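Local coordinates for protein putative adhesin (Bacteroides thetaiotaomicron, PDB 4QDG) that is a putative adhesin and lipoprotein of the FimB/Mfa2 family that probably helps attach or build pili at the cell surface, at residues K148-Q159 with E276-P287. Numbering follows the deposited sequence.
Sequences KNTNNIRVVLQQ and ESEWSMIFFLSP. With MG (magnesium ion), chain D.
Two parallel strands, 151-159 and 278-285, pair side by side with a magnesium site at their N-terminal end. Backbone hydrogen bonds run alternately from one strand to the other, beginning with Asn152 N to Ser277 O (2.8 Å). At the metal, Asn151 OD1 (2.3 Å from the magnesium) and Glu276 O (2.2 Å) bind the ion together with a water and the carbonyl of Leu273. Asn151 OD1 also takes the indole N-H of Trp279, NE1 to OD1 3.0 Å and nearly straight (169°); the oxygen lies in the ring plane, while the donor stands above the amide plane. Glu276 CG sits over one face of that indole, toward its rim. Beside the site, Lys148 reaches across as an extended chain, CG anti to the backbone N (chi1 -176°), and its NZ bonds to Ser277 OG at 2.9 Å; a water accepts from this amine and donates to Glu278 OE2 and Ser277 O. Farther along, Val155, Leu157, Met281 and Phe283 share the face turned to strands 170-176 and 246-251, where Val155 CG1 meets Phe283 CE1 obliquely at 4.0 Å. On the other face, Gln158 CD lies 3.8 Å from Phe284 CE1. Such a pair fits the transthyretin-like beta-sandwich of fimbrillin-type proteins.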
# COMPACT_ATOMS: atom_id res chain seq x y z
N LYS A 148 0.56 -1.25 -6.07
CA LYS A 148 0.34 -0.29 -4.99
C LYS A 148 1.00 -0.85 -3.71
O LYS A 148 0.78 -2.00 -3.36
CB LYS A 148 -1.18 -0.08 -4.82
CG LYS A 148 -1.57 0.97 -3.79
CD LYS A 148 -3.05 1.21 -3.82
CE LYS A 148 -3.50 2.20 -2.77
NZ LYS A 148 -4.99 2.20 -2.67
N ASN A 149 1.83 -0.04 -3.04
CA ASN A 149 2.56 -0.45 -1.83
C ASN A 149 1.86 -0.06 -0.54
O ASN A 149 2.24 -0.57 0.52
CB ASN A 149 3.97 0.19 -1.80
CG ASN A 149 4.93 -0.37 -2.82
OD1 ASN A 149 4.83 -1.52 -3.24
ND2 ASN A 149 5.94 0.39 -3.17
N THR A 150 0.89 0.89 -0.59
CA THR A 150 0.24 1.35 0.63
C THR A 150 -1.10 0.62 0.84
O THR A 150 -1.68 0.07 -0.11
CB THR A 150 0.08 2.89 0.59
OG1 THR A 150 -0.52 3.27 -0.65
CG2 THR A 150 1.41 3.64 0.79
N ASN A 151 -1.57 0.62 2.10
CA ASN A 151 -2.78 -0.04 2.54
C ASN A 151 -3.56 0.80 3.51
O ASN A 151 -2.99 1.59 4.26
CB ASN A 151 -2.41 -1.38 3.23
CG ASN A 151 -1.84 -2.39 2.30
OD1 ASN A 151 -2.55 -3.07 1.55
ND2 ASN A 151 -0.53 -2.45 2.26
N ASN A 152 -4.86 0.59 3.53
CA ASN A 152 -5.76 1.22 4.48
C ASN A 152 -6.48 0.10 5.19
O ASN A 152 -7.02 -0.79 4.53
CB ASN A 152 -6.75 2.22 3.83
CG ASN A 152 -7.50 3.02 4.89
OD1 ASN A 152 -6.94 3.91 5.51
ND2 ASN A 152 -8.73 2.62 5.21
N ILE A 153 -6.41 0.08 6.52
CA ILE A 153 -7.05 -0.94 7.35
C ILE A 153 -8.05 -0.23 8.29
O ILE A 153 -7.65 0.63 9.06
CB ILE A 153 -5.99 -1.79 8.13
CG1 ILE A 153 -5.09 -2.54 7.14
CG2 ILE A 153 -6.67 -2.82 9.06
CD1 ILE A 153 -3.64 -2.45 7.37
N ARG A 154 -9.33 -0.57 8.14
CA ARG A 154 -10.40 -0.06 8.98
C ARG A 154 -10.74 -1.15 10.00
O ARG A 154 -11.18 -2.23 9.64
CB ARG A 154 -11.63 0.39 8.15
CG ARG A 154 -12.83 0.90 8.98
CD ARG A 154 -13.96 1.31 8.04
NE ARG A 154 -15.21 1.73 8.69
CZ ARG A 154 -15.54 3.00 8.97
NH1 ARG A 154 -14.69 3.99 8.72
NH2 ARG A 154 -16.72 3.27 9.51
N VAL A 155 -10.48 -0.86 11.29
CA VAL A 155 -10.74 -1.76 12.40
C VAL A 155 -12.03 -1.34 13.05
O VAL A 155 -12.16 -0.19 13.44
CB VAL A 155 -9.55 -1.80 13.40
CG1 VAL A 155 -9.82 -2.78 14.52
CG2 VAL A 155 -8.23 -2.16 12.67
N VAL A 156 -12.99 -2.28 13.18
CA VAL A 156 -14.28 -2.01 13.79
C VAL A 156 -14.47 -2.88 15.05
O VAL A 156 -14.15 -4.06 15.04
CB VAL A 156 -15.43 -2.19 12.77
CG1 VAL A 156 -16.81 -2.09 13.44
CG2 VAL A 156 -15.33 -1.16 11.64
N LEU A 157 -14.97 -2.25 16.13
CA LEU A 157 -15.33 -2.93 17.38
C LEU A 157 -16.83 -2.85 17.49
O LEU A 157 -17.39 -1.76 17.44
CB LEU A 157 -14.62 -2.35 18.61
CG LEU A 157 -13.11 -2.15 18.56
CD1 LEU A 157 -12.61 -1.63 19.87
CD2 LEU A 157 -12.39 -3.47 18.22
N GLN A 158 -17.49 -4.02 17.53
CA GLN A 158 -18.95 -4.14 17.55
C GLN A 158 -19.42 -5.05 18.66
O GLN A 158 -18.93 -6.16 18.79
CB GLN A 158 -19.42 -4.69 16.21
CG GLN A 158 -20.95 -4.82 16.08
CD GLN A 158 -21.41 -4.95 14.65
OE1 GLN A 158 -20.69 -4.58 13.71
NE2 GLN A 158 -22.63 -5.41 14.47
N GLN A 159 -20.39 -4.61 19.46
CA GLN A 159 -20.92 -5.51 20.50
C GLN A 159 -21.84 -6.51 19.87
O GLN A 159 -22.67 -6.14 19.04
CB GLN A 159 -21.63 -4.74 21.61
CG GLN A 159 -20.67 -4.18 22.62
CD GLN A 159 -21.32 -4.08 23.96
OE1 GLN A 159 -21.68 -5.09 24.57
NE2 GLN A 159 -21.48 -2.85 24.44
N GLU A 276 -4.98 -6.25 -2.92
CA GLU A 276 -5.95 -5.62 -2.05
C GLU A 276 -5.27 -4.53 -1.24
O GLU A 276 -4.26 -4.78 -0.60
CB GLU A 276 -6.65 -6.64 -1.13
CG GLU A 276 -7.77 -6.00 -0.30
CD GLU A 276 -8.86 -5.35 -1.14
OE1 GLU A 276 -9.81 -6.07 -1.53
OE2 GLU A 276 -8.74 -4.14 -1.42
N SER A 277 -5.82 -3.31 -1.28
CA SER A 277 -5.25 -2.17 -0.55
C SER A 277 -6.26 -1.54 0.44
O SER A 277 -5.89 -0.66 1.22
CB SER A 277 -4.74 -1.12 -1.53
OG SER A 277 -5.82 -0.59 -2.29
N GLU A 278 -7.52 -1.96 0.37
CA GLU A 278 -8.61 -1.46 1.20
C GLU A 278 -9.10 -2.61 2.02
O GLU A 278 -9.62 -3.57 1.47
CB GLU A 278 -9.73 -0.81 0.36
CG GLU A 278 -9.33 0.49 -0.34
CD GLU A 278 -9.00 1.71 0.51
OE1 GLU A 278 -9.49 1.79 1.66
OE2 GLU A 278 -8.28 2.61 0.01
N TRP A 279 -8.81 -2.58 3.34
CA TRP A 279 -9.13 -3.66 4.27
C TRP A 279 -10.06 -3.20 5.35
O TRP A 279 -9.96 -2.06 5.81
CB TRP A 279 -7.83 -4.16 4.92
CG TRP A 279 -6.74 -4.54 3.96
CD1 TRP A 279 -5.71 -3.75 3.53
CD2 TRP A 279 -6.50 -5.84 3.42
NE1 TRP A 279 -4.88 -4.46 2.71
CE2 TRP A 279 -5.33 -5.75 2.62
CE3 TRP A 279 -7.19 -7.07 3.47
CZ2 TRP A 279 -4.81 -6.85 1.92
CZ3 TRP A 279 -6.68 -8.16 2.78
CH2 TRP A 279 -5.50 -8.04 2.01
N SER A 280 -10.92 -4.10 5.83
CA SER A 280 -11.81 -3.81 6.94
C SER A 280 -11.93 -5.03 7.81
O SER A 280 -11.94 -6.16 7.30
CB SER A 280 -13.16 -3.26 6.51
OG SER A 280 -13.96 -4.21 5.82
N MSE A 281 -11.88 -4.83 9.12
CA MSE A 281 -11.94 -5.94 10.06
C MSE A 281 -12.88 -5.63 11.21
O MSE A 281 -12.67 -4.65 11.92
CB MSE A 281 -10.56 -6.28 10.61
CG MSE A 281 -9.53 -6.57 9.55
SE MSE A 281 -7.79 -6.86 10.40
CE MSE A 281 -8.07 -8.72 11.00
N ILE A 282 -13.89 -6.47 11.39
CA ILE A 282 -14.86 -6.30 12.47
C ILE A 282 -14.60 -7.34 13.54
O ILE A 282 -14.63 -8.54 13.26
CB ILE A 282 -16.34 -6.33 11.99
CG1 ILE A 282 -16.57 -5.31 10.84
CG2 ILE A 282 -17.28 -6.07 13.17
CD1 ILE A 282 -17.87 -5.47 10.12
N PHE A 283 -14.33 -6.87 14.76
CA PHE A 283 -14.14 -7.70 15.94
C PHE A 283 -15.39 -7.56 16.82
O PHE A 283 -15.86 -6.44 17.05
CB PHE A 283 -12.86 -7.32 16.70
CG PHE A 283 -11.57 -7.53 15.91
CD1 PHE A 283 -11.11 -6.56 15.03
CD2 PHE A 283 -10.81 -8.68 16.09
CE1 PHE A 283 -9.92 -6.76 14.31
CE2 PHE A 283 -9.63 -8.88 15.37
CZ PHE A 283 -9.19 -7.91 14.49
N PHE A 284 -15.94 -8.68 17.27
CA PHE A 284 -17.15 -8.66 18.11
C PHE A 284 -16.77 -8.75 19.58
O PHE A 284 -15.87 -9.51 19.94
CB PHE A 284 -18.15 -9.76 17.70
CG PHE A 284 -18.60 -9.56 16.27
CD1 PHE A 284 -19.64 -8.69 15.97
CD2 PHE A 284 -17.93 -10.19 15.22
CE1 PHE A 284 -20.04 -8.49 14.65
CE2 PHE A 284 -18.30 -9.96 13.91
CZ PHE A 284 -19.34 -9.10 13.62
N LEU A 285 -17.40 -7.89 20.39
CA LEU A 285 -17.11 -7.79 21.82
C LEU A 285 -18.28 -8.22 22.66
O LEU A 285 -19.44 -8.02 22.30
CB LEU A 285 -16.69 -6.36 22.23
CG LEU A 285 -15.60 -5.64 21.39
CD1 LEU A 285 -15.28 -4.27 21.97
CD2 LEU A 285 -14.33 -6.49 21.26
N SER A 286 -17.95 -8.79 23.82
CA SER A 286 -18.89 -9.17 24.86
C SER A 286 -19.22 -7.91 25.72
O SER A 286 -18.48 -6.92 25.59
CB SER A 286 -18.28 -10.29 25.70
OG SER A 286 -16.97 -9.94 26.11
N PRO A 287 -20.30 -7.89 26.57
CA PRO A 287 -20.61 -6.67 27.35
C PRO A 287 -19.45 -6.12 28.20
O PRO A 287 -19.41 -4.91 28.40
CB PRO A 287 -21.77 -7.09 28.24
CG PRO A 287 -22.44 -8.17 27.46
CD PRO A 287 -21.31 -8.94 26.81
MG MG D . -2.10 -4.27 -0.39
O HOH W 1 -5.60 2.21 0.27
O HOH W 2 -1.40 -2.56 -1.51
O HOH W 3 -10.19 0.44 4.30
O HOH W 4 -22.14 -7.89 23.45